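Local coordinates for aminopeptidase N family protein (Idiomarina loihiensis L2TR, PDB 4FGM), which probably acts as a zinc-dependent aminopeptidase of the M61 family, holding one zinc ion beside a pocket occupied here by maleic acid, at residues Pro167-Asp172 with Leu226-Gly231; Arg192-Thr197 with Cys247-Leu252; Ala512-Gly517 with Met557-Thr562; Asp518-Ile523 with Ile548-Arg553. All coordinates share one frame; numbering follows the deposited sequence.

Interaction 1: Pro167-Asp172 with Leu226-Gly231; sequences PFLIGD and LTMVVG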
# COMPACT_ATOMS: atom_id res chain seq x y z
N PRO A 167 6.55 -1.38 -14.13
CA PRO A 167 5.29 -1.99 -14.57
C PRO A 167 4.84 -1.36 -15.89
O PRO A 167 5.31 -0.29 -16.25
CB PRO A 167 4.33 -1.69 -13.42
CG PRO A 167 4.89 -0.40 -12.84
CD PRO A 167 6.38 -0.68 -12.85
N PHE A 168 3.96 -2.05 -16.61
CA PHE A 168 3.44 -1.56 -17.89
C PHE A 168 1.92 -1.49 -17.86
O PHE A 168 1.25 -2.36 -17.30
CB PHE A 168 3.85 -2.48 -19.05
CG PHE A 168 5.24 -2.25 -19.58
CD1 PHE A 168 6.36 -2.61 -18.83
CD2 PHE A 168 5.43 -1.69 -20.84
CE1 PHE A 168 7.66 -2.43 -19.34
CE2 PHE A 168 6.72 -1.51 -21.36
CZ PHE A 168 7.83 -1.87 -20.60
N LEU A 169 1.37 -0.45 -18.48
CA LEU A 169 -0.07 -0.26 -18.58
C LEU A 169 -0.40 0.04 -20.04
O LEU A 169 0.19 0.95 -20.65
CB LEU A 169 -0.52 0.91 -17.69
CG LEU A 169 -2.01 1.28 -17.72
CD1 LEU A 169 -2.84 0.05 -17.39
CD2 LEU A 169 -2.29 2.40 -16.71
N ILE A 170 -1.31 -0.73 -20.62
CA ILE A 170 -1.69 -0.52 -22.00
C ILE A 170 -3.20 -0.44 -22.17
O ILE A 170 -3.95 -0.99 -21.37
CB ILE A 170 -1.13 -1.66 -22.90
CG1 ILE A 170 -1.62 -3.02 -22.40
CG2 ILE A 170 0.39 -1.64 -22.88
CD1 ILE A 170 -1.11 -4.20 -23.23
N GLY A 171 -3.65 0.27 -23.20
CA GLY A 171 -5.08 0.39 -23.43
C GLY A 171 -5.43 1.75 -24.01
O GLY A 171 -4.58 2.42 -24.58
N ASP A 172 -6.70 2.13 -23.87
CA ASP A 172 -7.17 3.42 -24.36
C ASP A 172 -6.85 4.42 -23.25
O ASP A 172 -7.73 4.87 -22.52
CB ASP A 172 -8.68 3.33 -24.63
CG ASP A 172 -9.27 4.64 -25.13
OD1 ASP A 172 -8.51 5.49 -25.64
OD2 ASP A 172 -10.50 4.80 -25.03
N LEU A 226 0.85 5.40 -13.02
CA LEU A 226 0.04 4.47 -13.82
C LEU A 226 -1.21 4.13 -13.02
O LEU A 226 -1.14 3.48 -11.98
CB LEU A 226 0.84 3.21 -14.13
CG LEU A 226 2.21 3.46 -14.78
CD1 LEU A 226 2.90 2.12 -15.05
CD2 LEU A 226 2.04 4.25 -16.08
N THR A 227 -2.36 4.56 -13.54
CA THR A 227 -3.61 4.36 -12.82
C THR A 227 -4.71 3.58 -13.49
O THR A 227 -5.17 3.93 -14.57
CB THR A 227 -4.20 5.74 -12.42
OG1 THR A 227 -3.19 6.51 -11.76
CG2 THR A 227 -5.39 5.57 -11.49
N MSE A 228 -5.14 2.51 -12.82
CA MSE A 228 -6.26 1.71 -13.30
C MSE A 228 -7.47 2.21 -12.49
O MSE A 228 -7.44 2.27 -11.25
CB MSE A 228 -6.01 0.22 -13.04
CG MSE A 228 -5.11 -0.42 -14.06
SE MSE A 228 -4.70 -2.25 -13.61
CE MSE A 228 -3.48 -1.89 -12.15
N VAL A 229 -8.52 2.58 -13.20
CA VAL A 229 -9.71 3.10 -12.55
C VAL A 229 -10.88 2.14 -12.66
O VAL A 229 -11.35 1.85 -13.76
CB VAL A 229 -10.14 4.45 -13.17
CG1 VAL A 229 -11.22 5.09 -12.31
CG2 VAL A 229 -8.93 5.36 -13.30
N VAL A 230 -11.36 1.66 -11.52
CA VAL A 230 -12.49 0.74 -11.49
C VAL A 230 -13.62 1.32 -10.65
O VAL A 230 -13.56 2.47 -10.23
CB VAL A 230 -12.06 -0.62 -10.92
CG1 VAL A 230 -10.95 -1.21 -11.77
CG2 VAL A 230 -11.61 -0.47 -9.47
N GLY A 231 -14.65 0.53 -10.39
CA GLY A 231 -15.77 1.03 -9.60
C GLY A 231 -15.44 1.10 -8.13
O GLY A 231 -15.73 2.09 -7.44

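Interaction 2: Arg192-Thr197 with Cys247-Leu252; sequences RHYADT and CSRKDL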
# COMPACT_ATOMS: atom_id res chain seq x y z
N ARG A 192 -13.02 3.43 -17.27
CA ARG A 192 -14.03 4.48 -17.46
C ARG A 192 -13.89 5.49 -16.33
O ARG A 192 -13.83 5.10 -15.16
CB ARG A 192 -15.44 3.88 -17.47
CG ARG A 192 -15.68 2.88 -18.59
CD ARG A 192 -17.16 2.52 -18.73
NE ARG A 192 -17.79 3.27 -19.82
CZ ARG A 192 -18.08 2.76 -21.01
NH1 ARG A 192 -17.79 1.49 -21.28
NH2 ARG A 192 -18.64 3.52 -21.95
N HIS A 193 -13.82 6.78 -16.66
CA HIS A 193 -13.67 7.82 -15.64
C HIS A 193 -14.08 9.18 -16.20
O HIS A 193 -14.25 9.34 -17.40
CB HIS A 193 -12.21 7.90 -15.20
CG HIS A 193 -11.31 8.45 -16.27
ND1 HIS A 193 -11.18 9.80 -16.50
CD2 HIS A 193 -10.59 7.82 -17.23
CE1 HIS A 193 -10.42 9.98 -17.57
NE2 HIS A 193 -10.05 8.80 -18.03
N TYR A 194 -14.20 10.18 -15.33
CA TYR A 194 -14.58 11.53 -15.74
C TYR A 194 -13.62 12.53 -15.12
O TYR A 194 -14.01 13.64 -14.78
CB TYR A 194 -16.00 11.85 -15.30
CG TYR A 194 -17.01 10.80 -15.69
CD1 TYR A 194 -17.12 9.61 -14.97
CD2 TYR A 194 -17.81 10.97 -16.82
CE1 TYR A 194 -18.01 8.62 -15.36
CE2 TYR A 194 -18.71 9.98 -17.22
CZ TYR A 194 -18.80 8.81 -16.48
OH TYR A 194 -19.67 7.82 -16.88
N ALA A 195 -12.37 12.12 -14.97
CA ALA A 195 -11.35 12.96 -14.35
C ALA A 195 -11.01 14.29 -15.02
O ALA A 195 -10.85 14.39 -16.24
CB ALA A 195 -10.07 12.16 -14.17
N ASP A 196 -10.92 15.31 -14.18
CA ASP A 196 -10.52 16.64 -14.63
C ASP A 196 -9.00 16.54 -14.47
O ASP A 196 -8.45 16.90 -13.43
CB ASP A 196 -11.07 17.70 -13.68
CG ASP A 196 -10.65 19.10 -14.06
OD1 ASP A 196 -9.67 19.23 -14.83
OD2 ASP A 196 -11.29 20.07 -13.60
N THR A 197 -8.32 16.03 -15.50
CA THR A 197 -6.87 15.85 -15.45
C THR A 197 -6.04 17.11 -15.21
O THR A 197 -4.98 17.04 -14.60
CB THR A 197 -6.34 15.15 -16.71
OG1 THR A 197 -6.89 15.79 -17.87
CG2 THR A 197 -6.73 13.69 -16.71
N CYS A 247 -7.56 2.58 -8.31
CA CYS A 247 -8.43 3.44 -7.53
C CYS A 247 -9.88 3.42 -7.99
O CYS A 247 -10.19 2.96 -9.08
CB CYS A 247 -7.92 4.89 -7.57
SG CYS A 247 -8.20 5.69 -9.14
N SER A 248 -10.75 3.93 -7.13
CA SER A 248 -12.18 3.98 -7.42
C SER A 248 -12.48 5.20 -8.27
O SER A 248 -11.90 6.27 -8.07
CB SER A 248 -12.97 4.01 -6.13
OG SER A 248 -12.66 2.87 -5.35
N ARG A 249 -13.40 5.03 -9.21
CA ARG A 249 -13.78 6.10 -10.12
C ARG A 249 -14.28 7.34 -9.38
O ARG A 249 -14.18 8.46 -9.90
CB ARG A 249 -14.84 5.58 -11.08
CG ARG A 249 -15.08 6.43 -12.31
CD ARG A 249 -15.80 5.59 -13.37
NE ARG A 249 -16.73 4.66 -12.75
CZ ARG A 249 -16.62 3.34 -12.80
NH1 ARG A 249 -15.63 2.77 -13.46
NH2 ARG A 249 -17.49 2.60 -12.14
N LYS A 250 -14.81 7.16 -8.18
CA LYS A 250 -15.31 8.30 -7.41
C LYS A 250 -14.18 9.11 -6.79
O LYS A 250 -14.41 10.22 -6.33
CB LYS A 250 -16.28 7.84 -6.31
CG LYS A 250 -15.70 6.84 -5.32
CD LYS A 250 -16.70 6.54 -4.22
CE LYS A 250 -16.35 5.29 -3.44
NZ LYS A 250 -15.06 5.40 -2.72
N ASP A 251 -12.97 8.57 -6.80
CA ASP A 251 -11.83 9.28 -6.22
C ASP A 251 -11.20 10.28 -7.19
O ASP A 251 -10.39 11.12 -6.79
CB ASP A 251 -10.75 8.28 -5.77
CG ASP A 251 -11.28 7.27 -4.75
OD1 ASP A 251 -12.27 7.60 -4.05
OD2 ASP A 251 -10.69 6.17 -4.64
N LEU A 252 -11.56 10.18 -8.46
CA LEU A 252 -11.00 11.07 -9.47
C LEU A 252 -11.99 12.20 -9.73
O LEU A 252 -12.92 12.06 -10.53
CB LEU A 252 -10.70 10.31 -10.76
CG LEU A 252 -9.66 9.19 -10.61
CD1 LEU A 252 -9.46 8.51 -11.95
CD2 LEU A 252 -8.34 9.75 -10.11
O HOH W 1 -13.94 9.86 -12.27

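Interaction 3: Ala512-Gly517 with Met557-Thr562; sequences AGLSAG and MTLELT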
# COMPACT_ATOMS: atom_id res chain seq x y z
N ALA A 512 -21.35 -12.87 24.38
CA ALA A 512 -22.58 -13.50 23.96
C ALA A 512 -22.30 -14.75 23.13
O ALA A 512 -23.15 -15.61 22.98
CB ALA A 512 -23.41 -12.50 23.16
N GLY A 513 -21.08 -14.84 22.60
CA GLY A 513 -20.71 -15.99 21.80
C GLY A 513 -20.87 -15.79 20.31
O GLY A 513 -21.05 -16.76 19.58
N LEU A 514 -20.83 -14.55 19.85
CA LEU A 514 -20.94 -14.26 18.42
C LEU A 514 -19.54 -14.33 17.82
O LEU A 514 -18.56 -14.05 18.51
CB LEU A 514 -21.52 -12.86 18.19
CG LEU A 514 -23.02 -12.67 18.44
CD1 LEU A 514 -23.32 -11.18 18.55
CD2 LEU A 514 -23.80 -13.32 17.30
N SER A 515 -19.45 -14.66 16.54
CA SER A 515 -18.15 -14.76 15.90
C SER A 515 -18.17 -14.19 14.50
O SER A 515 -19.23 -14.09 13.88
CB SER A 515 -17.71 -16.22 15.82
OG SER A 515 -17.62 -16.80 17.10
N ALA A 516 -16.99 -13.83 14.01
CA ALA A 516 -16.87 -13.30 12.66
C ALA A 516 -17.45 -14.37 11.75
O ALA A 516 -17.18 -15.56 11.94
CB ALA A 516 -15.41 -13.04 12.32
N GLY A 517 -18.24 -13.96 10.77
CA GLY A 517 -18.85 -14.92 9.86
C GLY A 517 -20.32 -15.16 10.16
O GLY A 517 -21.09 -15.51 9.28
N MSE A 557 -28.53 -19.58 16.07
CA MSE A 557 -28.16 -19.53 17.47
C MSE A 557 -29.07 -18.54 18.20
O MSE A 557 -29.43 -17.50 17.65
CB MSE A 557 -26.71 -19.06 17.64
CG MSE A 557 -25.66 -19.93 16.97
SE MSE A 557 -23.87 -19.18 17.21
CE MSE A 557 -24.11 -17.54 16.22
N THR A 558 -29.44 -18.89 19.42
CA THR A 558 -30.27 -18.02 20.25
C THR A 558 -29.32 -17.67 21.39
O THR A 558 -29.07 -18.48 22.28
CB THR A 558 -31.49 -18.77 20.80
OG1 THR A 558 -32.29 -19.22 19.70
CG2 THR A 558 -32.33 -17.86 21.68
N LEU A 559 -28.78 -16.46 21.33
CA LEU A 559 -27.82 -16.00 22.32
C LEU A 559 -28.33 -14.89 23.23
O LEU A 559 -29.26 -14.16 22.90
CB LEU A 559 -26.56 -15.50 21.60
CG LEU A 559 -25.93 -16.45 20.57
CD1 LEU A 559 -24.83 -15.75 19.80
CD2 LEU A 559 -25.38 -17.67 21.28
N GLU A 560 -27.70 -14.77 24.39
CA GLU A 560 -28.03 -13.72 25.34
C GLU A 560 -26.86 -12.74 25.35
O GLU A 560 -25.70 -13.14 25.48
CB GLU A 560 -28.26 -14.29 26.75
CG GLU A 560 -28.23 -13.22 27.84
CD GLU A 560 -28.66 -13.74 29.21
OE1 GLU A 560 -29.85 -14.06 29.39
OE2 GLU A 560 -27.79 -13.82 30.12
N LEU A 561 -27.16 -11.46 25.20
CA LEU A 561 -26.11 -10.45 25.20
C LEU A 561 -26.39 -9.31 26.19
O LEU A 561 -27.51 -8.79 26.28
CB LEU A 561 -25.93 -9.89 23.78
CG LEU A 561 -24.90 -8.78 23.55
CD1 LEU A 561 -24.51 -8.77 22.08
CD2 LEU A 561 -25.47 -7.43 23.97
N THR A 562 -25.36 -8.94 26.94
CA THR A 562 -25.50 -7.85 27.90
C THR A 562 -24.58 -6.73 27.44
O THR A 562 -23.37 -6.91 27.36
CB THR A 562 -25.11 -8.28 29.32
OG1 THR A 562 -25.93 -9.39 29.73
CG2 THR A 562 -25.32 -7.12 30.30
O HOH W 2 -24.81 -16.24 24.98

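Interaction 4: Asp518-Ile523 with Ile548-Arg553; sequences DKIIAI and IHAFRR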
# COMPACT_ATOMS: atom_id res chain seq x y z
N ASP A 518 -20.70 -14.99 11.43
CA ASP A 518 -22.09 -15.16 11.84
C ASP A 518 -22.93 -14.04 11.22
O ASP A 518 -22.40 -12.99 10.85
CB ASP A 518 -22.22 -15.05 13.36
CG ASP A 518 -21.48 -16.14 14.11
OD1 ASP A 518 -21.05 -17.12 13.47
OD2 ASP A 518 -21.35 -16.02 15.34
N LYS A 519 -24.23 -14.28 11.09
CA LYS A 519 -25.12 -13.26 10.57
C LYS A 519 -26.24 -13.01 11.58
O LYS A 519 -27.09 -13.86 11.79
CB LYS A 519 -25.73 -13.64 9.22
CG LYS A 519 -26.74 -12.61 8.74
CD LYS A 519 -26.65 -12.32 7.24
CE LYS A 519 -27.23 -13.45 6.42
NZ LYS A 519 -28.66 -13.69 6.75
N ILE A 520 -26.20 -11.84 12.21
CA ILE A 520 -27.21 -11.47 13.18
C ILE A 520 -28.50 -11.23 12.40
O ILE A 520 -28.54 -10.44 11.47
CB ILE A 520 -26.81 -10.21 13.96
CG1 ILE A 520 -25.53 -10.48 14.75
CG2 ILE A 520 -27.92 -9.81 14.91
CD1 ILE A 520 -24.93 -9.26 15.40
N ILE A 521 -29.54 -11.94 12.81
CA ILE A 521 -30.83 -11.87 12.15
C ILE A 521 -31.87 -11.08 12.95
O ILE A 521 -32.76 -10.45 12.38
CB ILE A 521 -31.30 -13.33 11.85
CG1 ILE A 521 -31.59 -13.45 10.37
CG2 ILE A 521 -32.43 -13.77 12.76
CD1 ILE A 521 -30.37 -13.20 9.52
N ALA A 522 -31.75 -11.09 14.27
CA ALA A 522 -32.68 -10.34 15.11
C ALA A 522 -32.01 -9.92 16.41
O ALA A 522 -31.09 -10.58 16.90
CB ALA A 522 -33.92 -11.17 15.42
N ILE A 523 -32.46 -8.79 16.95
CA ILE A 523 -31.96 -8.26 18.21
C ILE A 523 -33.21 -7.99 19.04
O ILE A 523 -34.10 -7.27 18.59
CB ILE A 523 -31.16 -6.95 18.00
CG1 ILE A 523 -29.90 -7.24 17.19
CG2 ILE A 523 -30.79 -6.35 19.36
CD1 ILE A 523 -29.28 -5.99 16.58
N ILE A 548 -30.15 -12.39 21.18
CA ILE A 548 -29.68 -12.19 19.82
C ILE A 548 -29.92 -13.48 19.06
O ILE A 548 -29.63 -14.56 19.57
CB ILE A 548 -28.16 -11.92 19.76
CG1 ILE A 548 -27.80 -10.67 20.57
CG2 ILE A 548 -27.72 -11.81 18.29
CD1 ILE A 548 -28.37 -9.39 20.04
N HIS A 549 -30.44 -13.37 17.85
CA HIS A 549 -30.65 -14.55 17.02
C HIS A 549 -29.70 -14.38 15.85
O HIS A 549 -29.75 -13.37 15.14
CB HIS A 549 -32.09 -14.65 16.51
CG HIS A 549 -33.07 -15.05 17.56
ND1 HIS A 549 -33.79 -14.13 18.30
CD2 HIS A 549 -33.47 -16.27 17.99
CE1 HIS A 549 -34.58 -14.77 19.14
NE2 HIS A 549 -34.41 -16.07 18.98
N ALA A 550 -28.82 -15.36 15.65
CA ALA A 550 -27.86 -15.24 14.58
C ALA A 550 -27.52 -16.59 14.02
O ALA A 550 -27.56 -17.61 14.71
CB ALA A 550 -26.61 -14.55 15.07
N PHE A 551 -27.17 -16.59 12.75
CA PHE A 551 -26.80 -17.82 12.08
C PHE A 551 -25.30 -18.03 12.04
O PHE A 551 -24.54 -17.07 11.73
CB PHE A 551 -27.24 -17.80 10.62
CG PHE A 551 -28.66 -18.16 10.42
CD1 PHE A 551 -29.07 -19.47 10.63
CD2 PHE A 551 -29.58 -17.21 9.98
CE1 PHE A 551 -30.39 -19.84 10.42
CE2 PHE A 551 -30.91 -17.56 9.77
CZ PHE A 551 -31.32 -18.88 9.99
N ARG A 552 -24.85 -19.24 12.41
CA ARG A 552 -23.42 -19.53 12.29
C ARG A 552 -23.59 -20.60 11.18
O ARG A 552 -24.20 -21.68 11.41
CB ARG A 552 -22.79 -20.15 13.55
CG ARG A 552 -21.38 -20.66 13.21
CD ARG A 552 -20.52 -20.71 14.47
NE ARG A 552 -20.54 -19.40 15.14
CZ ARG A 552 -20.33 -19.25 16.44
NH1 ARG A 552 -20.08 -20.32 17.22
NH2 ARG A 552 -20.41 -18.04 16.99
N ARG A 553 -23.06 -20.31 9.99
CA ARG A 553 -23.24 -21.20 8.83
C ARG A 553 -24.77 -21.27 8.70
O ARG A 553 -25.43 -20.23 8.61
CB ARG A 553 -22.66 -22.60 9.05
CG ARG A 553 -21.16 -22.52 9.19
CD ARG A 553 -20.61 -23.92 9.33
NE ARG A 553 -21.06 -24.55 10.58
CZ ARG A 553 -20.43 -24.42 11.75
NH1 ARG A 553 -19.31 -23.69 11.86
NH2 ARG A 553 -20.92 -25.05 12.82

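Interaction 1: Pro167-Asp172 with Leu226-Gly231
Two beta-sheets pack together here, through Leu169 of strand 168-171 and Leu226 of strand 222-230. The two short strands do not pair. Their axes pass 8.0 Å apart at 51°, and side chains bridge the interval. Leu169 and Leu226 carry most of the contact. In Leu169, CG stands anti to the backbone N (chi1 178°), which carries both methyls across to the other strand. The methyls then divide. CD2 lies over the backbone between Leu226 and Thr227, 3.8 Å from Thr227 N and 4.1 Å from Leu226 CB. CD1 reaches along to Met228 instead and stops 4.1 Å from its CG. Met228 is a selenomethionine, and it is the stem of its chain that meets the leucine. Strand 168-171 belongs to the beta-rich N-terminal part of the M61 fold and pairs with strands 103-106 and 137-140, whereas strand 222-230 runs through the middle of a five-stranded mixed sheet, between strands 183-190 and 242-248. At the start of the contact, Leu226 CD1 packs against Pro167, 3.9 Å from CG of the proline ring and 3.6 Å from Pro167 O. That carbonyl oxygen is hydrogen-bonded to Thr140 OG1. Val188 of the neighbouring strand also touches Leu169, and Ala139 touches Leu226.

Interaction 2: Arg192-Thr197 with Cys247-Leu252
One water links the two segments through three backbone groups, of Tyr194, Arg249 and Leu252. It accepts from Tyr194 N at 3.1 Å. It donates to Arg249 O at 2.8 Å and to Leu252 O at 3.0 Å. Ala195 CB rests on Leu252 CB at 3.9 Å, and His193 CB lies near Leu252 CD1. The His193 ring is held from within its own segment. Ala195 N donates to His193 ND1 over 3.0 Å and lies in the plane of the ring. Segment 192-197 is the turn from strand 183-190 into helix 197-215, the first half of a beta-alpha-beta crossover to the parallel strand 222-230. Asp196 takes the N-cap place of that helix, with OD1 bonded to Arg199 N. Segment 247-252 leaves the same mixed sheet at the end of strand 242-248. There the Arg249 side chain runs toward segment 192-197, its CG anti to the backbone N (chi1 -164°), and bends at chi3. CG passes 3.9 Å from His193 CA. The chain beyond CG, near the Tyr194 ring, is less certain. Arg249 NH1 may make a weak bond to Arg192 O, whose modelled position is doubtful. With an alanine in place of Arg249, the aliphatic stem beside His193 would be gone, which would probably leave a gap against the backbone there. Phe267 of helix 262-277 and Val229 also touch Leu252.

Interaction 3: Ala512-Gly517 with Met557-Thr562
Leu514 and Leu559 cross at a slant, methyl to methyl, with Leu514 CD2 3.6 Å from Leu559 CD1. Leu514 sets out alongside the other strand, but its end swings closer. Its torsions (chi1 -74°, chi2 164°) bring CD2 to Leu559 and CD1 to within 4.4 Å of Leu561 CD1. Met557, a selenomethionine, adds its CE near Leu514 CD2. The CB of Ala512 points toward the strand. It fits against the backbone, 3.3 Å from Glu560 O and 3.7 Å from Leu561 CB. Leu559 also covers the carbonyl of Ala512, with CD2 3.5 Å from Ala512 O. Helix 508-512 ends here in a Schellman motif, where Gly513 takes a positive phi of 95°. The helix end and the turn after it thus pack on strand 555-562, in what is probably a PDZ-like domain. One water accepts from Glu560 N over a long 3.3 Å and donates to Ala512 O at 2.7 Å. The side chains that meet are all apolar, so the contact probably depends on shape and burial, with the water supplying a polar link between the backbones.

Interaction 4: Asp518-Ile523 with Ile548-Arg553
Strands 519-523 and 548-552 run antiparallel at 156°, and their pairing is broken by a classic beta bulge at Ile521 and Ala522. Both residues face His549. The oxygen His549 O accepts from Ile521 N at 2.7 Å and from Ala522 N at 3.2 Å. Lys519 and Phe551 form a hydrogen-bonded pair before the bulge, and His549 N donates to Ala522 O beyond it. The sheet belongs to what is probably a PDZ-like domain. At its end, Asp518 and Arg552 form a side-on salt bridge. Arg552 NE donates to Asp518 OD1 at 2.9 Å, almost straight at 177°. Arg552 NH2 meets the syn lone pair of Asp518 OD2 at 2.8 Å. The two flat groups lie 22° apart, nearly coplanar. Each has a further tie, Asp518 OD2 to Ser515 N and Arg552 NH2 to Gly513 O. A leucine in place of Arg552 would probably leave the buried Asp518 carboxylate without its charge partner and Gly513 O without this donor. Ile521 CD1 touches the edge of the Phe551 ring at CD2. On the face of Ile520 and Ala550, Ala550 CB sits 3.7 Å from Ile520 CA, and Ile520 CG2 meets Ile548 CG2 at 3.9 Å. Ile523 and Ile548 lie side by side, with Ile548 CD1 3.9 Å from both CG1 and CG2 of Ile523.

The four contacts fall into two pairs. Interactions 1 and 2 share the five-stranded mixed sheet, whose strands 222-230 and 242-248 are neighbours, and they touch through backbone pairs such as Val230 O with Arg249 N. Interaction 1 is fully buried and apolar. Interaction 2 lies at the surface and combines a bridging water with packing of Ala195 on Leu252 and an arginine stem. Interactions 3 and 4 belong to the distant, probably PDZ-like part, with nearest atoms about 23 to 24 Å from the first pair. Both are partly buried. Their strands 545-552 and 555-562 pair, and interaction 4 is nested in the loop that interaction 3 closes. Interaction 4 is held by backbone bonds and a salt bridge, interaction 3 mainly by leucines.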